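Local coordinates for alpha-1,3-glucanase (Bacillus circulans, PDB 5ZRU), which probably hydrolyses alpha-1,3-glucan, this chain being the catalytic part of a longer secreted protein that also carries carbohydrate-binding modules, at residues 487-492 with 513-518. Residues are numbered along the deposited sequence; the frame is centred on the assembly and turned at random.
Sequences VTFTNI and IVFNNI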
loop_
_atom_site.group_PDB
_atom_site.type_symbol
_atom_site.label_atom_id
_atom_site.label_comp_id
_atom_site.label_asym_id
_atom_site.label_seq_id
_atom_site.Cartn_x
_atom_site.Cartn_y
_atom_site.Cartn_z
ATOM N N VAL A 487 23.887 -6.278 3.625
ATOM C CA VAL A 487 22.478 -6.487 3.941
ATOM C C VAL A 487 22.370 -7.699 4.853
ATOM O O VAL A 487 22.999 -8.732 4.599
ATOM C CB VAL A 487 21.612 -6.687 2.677
ATOM C CG1 VAL A 487 20.137 -6.645 3.055
ATOM C CG2 VAL A 487 21.909 -5.624 1.627
ATOM N N THR A 488 21.582 -7.569 5.916
ATOM C CA THR A 488 21.341 -8.662 6.848
ATOM C C THR A 488 19.842 -8.869 6.973
ATOM O O THR A 488 19.094 -7.895 7.128
ATOM C CB THR A 488 21.947 -8.360 8.221
ATOM O OG1 THR A 488 23.336 -8.047 8.070
ATOM C CG2 THR A 488 21.791 -9.565 9.163
ATOM N N PHE A 489 19.417 -10.132 6.899
ATOM C CA PHE A 489 18.042 -10.562 7.130
ATOM C C PHE A 489 18.048 -11.451 8.362
ATOM O O PHE A 489 18.791 -12.436 8.405
ATOM C CB PHE A 489 17.481 -11.348 5.941
ATOM C CG PHE A 489 17.451 -10.583 4.660
ATOM C CD1 PHE A 489 18.602 -10.396 3.918
ATOM C CD2 PHE A 489 16.256 -10.070 4.186
ATOM C CE1 PHE A 489 18.572 -9.707 2.729
ATOM C CE2 PHE A 489 16.221 -9.363 3.001
ATOM C CZ PHE A 489 17.380 -9.183 2.271
ATOM N N THR A 490 17.234 -11.114 9.363
ATOM C CA THR A 490 17.243 -11.890 10.599
ATOM C C THR A 490 15.818 -12.142 11.078
ATOM O O THR A 490 15.010 -11.213 11.132
ATOM C CB THR A 490 18.056 -11.165 11.680
ATOM O OG1 THR A 490 19.375 -10.917 11.174
ATOM C CG2 THR A 490 18.149 -12.026 12.940
ATOM N N ASN A 491 15.514 -13.389 11.442
ATOM C CA ASN A 491 14.196 -13.745 11.970
ATOM C C ASN A 491 13.104 -13.456 10.937
ATOM O O ASN A 491 12.219 -12.625 11.139
ATOM C CB ASN A 491 13.917 -13.006 13.284
ATOM C CG ASN A 491 14.698 -13.579 14.453
ATOM O OD1 ASN A 491 14.799 -14.802 14.607
ATOM N ND2 ASN A 491 15.245 -12.701 15.287
ATOM N N ILE A 492 13.191 -14.141 9.803
ATOM C CA ILE A 492 12.214 -13.983 8.727
ATOM C C ILE A 492 11.506 -15.311 8.542
ATOM O O ILE A 492 12.162 -16.344 8.369
ATOM C CB ILE A 492 12.861 -13.550 7.395
ATOM C CG1 ILE A 492 13.876 -12.414 7.590
ATOM C CG2 ILE A 492 11.773 -13.205 6.359
ATOM C CD1 ILE A 492 13.280 -11.079 7.950
ATOM N N ILE A 513 26.141 -10.376 2.257
ATOM C CA ILE A 513 24.707 -10.601 2.413
ATOM C C ILE A 513 24.528 -11.766 3.377
ATOM O O ILE A 513 24.961 -12.886 3.083
ATOM C CB ILE A 513 24.020 -10.905 1.073
ATOM C CG1 ILE A 513 24.467 -9.929 -0.024
ATOM C CG2 ILE A 513 22.499 -10.908 1.257
ATOM C CD1 ILE A 513 24.161 -8.445 0.259
ATOM N N VAL A 514 23.871 -11.516 4.514
ATOM C CA VAL A 514 23.766 -12.498 5.591
ATOM C C VAL A 514 22.300 -12.723 5.936
ATOM O O VAL A 514 21.536 -11.761 6.081
ATOM C CB VAL A 514 24.547 -12.053 6.842
ATOM C CG1 VAL A 514 24.410 -13.105 7.949
ATOM C CG2 VAL A 514 26.015 -11.812 6.491
ATOM N N PHE A 515 21.919 -13.992 6.086
ATOM C CA PHE A 515 20.557 -14.407 6.408
ATOM C C PHE A 515 20.605 -15.249 7.677
ATOM O O PHE A 515 21.082 -16.390 7.642
ATOM C CB PHE A 515 19.952 -15.245 5.281
ATOM C CG PHE A 515 19.586 -14.477 4.050
ATOM C CD1 PHE A 515 20.543 -14.175 3.090
ATOM C CD2 PHE A 515 18.262 -14.112 3.818
ATOM C CE1 PHE A 515 20.191 -13.491 1.934
ATOM C CE2 PHE A 515 17.902 -13.435 2.663
ATOM C CZ PHE A 515 18.880 -13.116 1.722
ATOM N N ASN A 516 20.087 -14.723 8.785
ATOM C CA ASN A 516 20.118 -15.449 10.050
ATOM C C ASN A 516 18.705 -15.802 10.498
ATOM O O ASN A 516 17.790 -14.982 10.386
ATOM C CB ASN A 516 20.825 -14.621 11.137
ATOM C CG ASN A 516 22.301 -14.370 10.821
ATOM O OD1 ASN A 516 22.950 -15.167 10.148
ATOM N ND2 ASN A 516 22.821 -13.252 11.290
ATOM N N ASN A 517 18.524 -17.029 10.995
ATOM C CA ASN A 517 17.248 -17.462 11.582
ATOM C C ASN A 517 16.099 -17.304 10.584
ATOM O O ASN A 517 15.090 -16.659 10.867
ATOM C CB ASN A 517 16.933 -16.696 12.878
ATOM C CG ASN A 517 18.131 -16.593 13.824
ATOM O OD1 ASN A 517 18.955 -17.504 13.913
ATOM N ND2 ASN A 517 18.219 -15.476 14.544
ATOM N N ILE A 518 16.264 -17.897 9.404
ATOM C CA ILE A 518 15.251 -17.876 8.352
ATOM C C ILE A 518 14.472 -19.185 8.400
ATOM O O ILE A 518 15.073 -20.267 8.464
ATOM C CB ILE A 518 15.892 -17.689 6.965
ATOM C CG1 ILE A 518 16.898 -16.520 6.963
ATOM C CG2 ILE A 518 14.807 -17.529 5.887
ATOM C CD1 ILE A 518 16.333 -15.175 7.340
HETATM O O HOH W 1 21.525 -11.592 12.950
HETATM O O HOH W 2 13.395 -16.920 13.621
#
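The rings of F489 and F515 lie face against face in an offset stack, planes 2° apart and centroids 4.4 Å apart. F489 CD1 rides over the F515 ring, 3.4 Å from F515 CE2. Both side chains place CG beside the backbone N (chi1 -60° and -73°), which turns the rings the same way. I518 CD1 packs on I492 CG1 at 3.7 Å, and I513 CD1 meets V487 CG2. Three nearly straight bonds join the parallel strands, such as N516 N to F489 O at 2.7 Å. On the opposite face, one water bridges T490 OG1 and N516 ND2. At the corner, N491 N donates to N516 O in a more bent bond, and N517 CB lies 3.3 Å from N491 OD1. F553 stacks on F515, and the F453 ring meets F489 nearly parallel to it. With an alanine at F515, the F489 ring would probably lose its stacking partner on one face, and F553 its neighbour. N516 OD1 and N517 OD1 accept bonds from N554 and N555. N491 and N517 stand side by side at the corner. Aligned aromatic stacks and asparagines at such corners are characteristic of the right-handed parallel beta-helix, consistent with the pectate lyase-like catalytic domain.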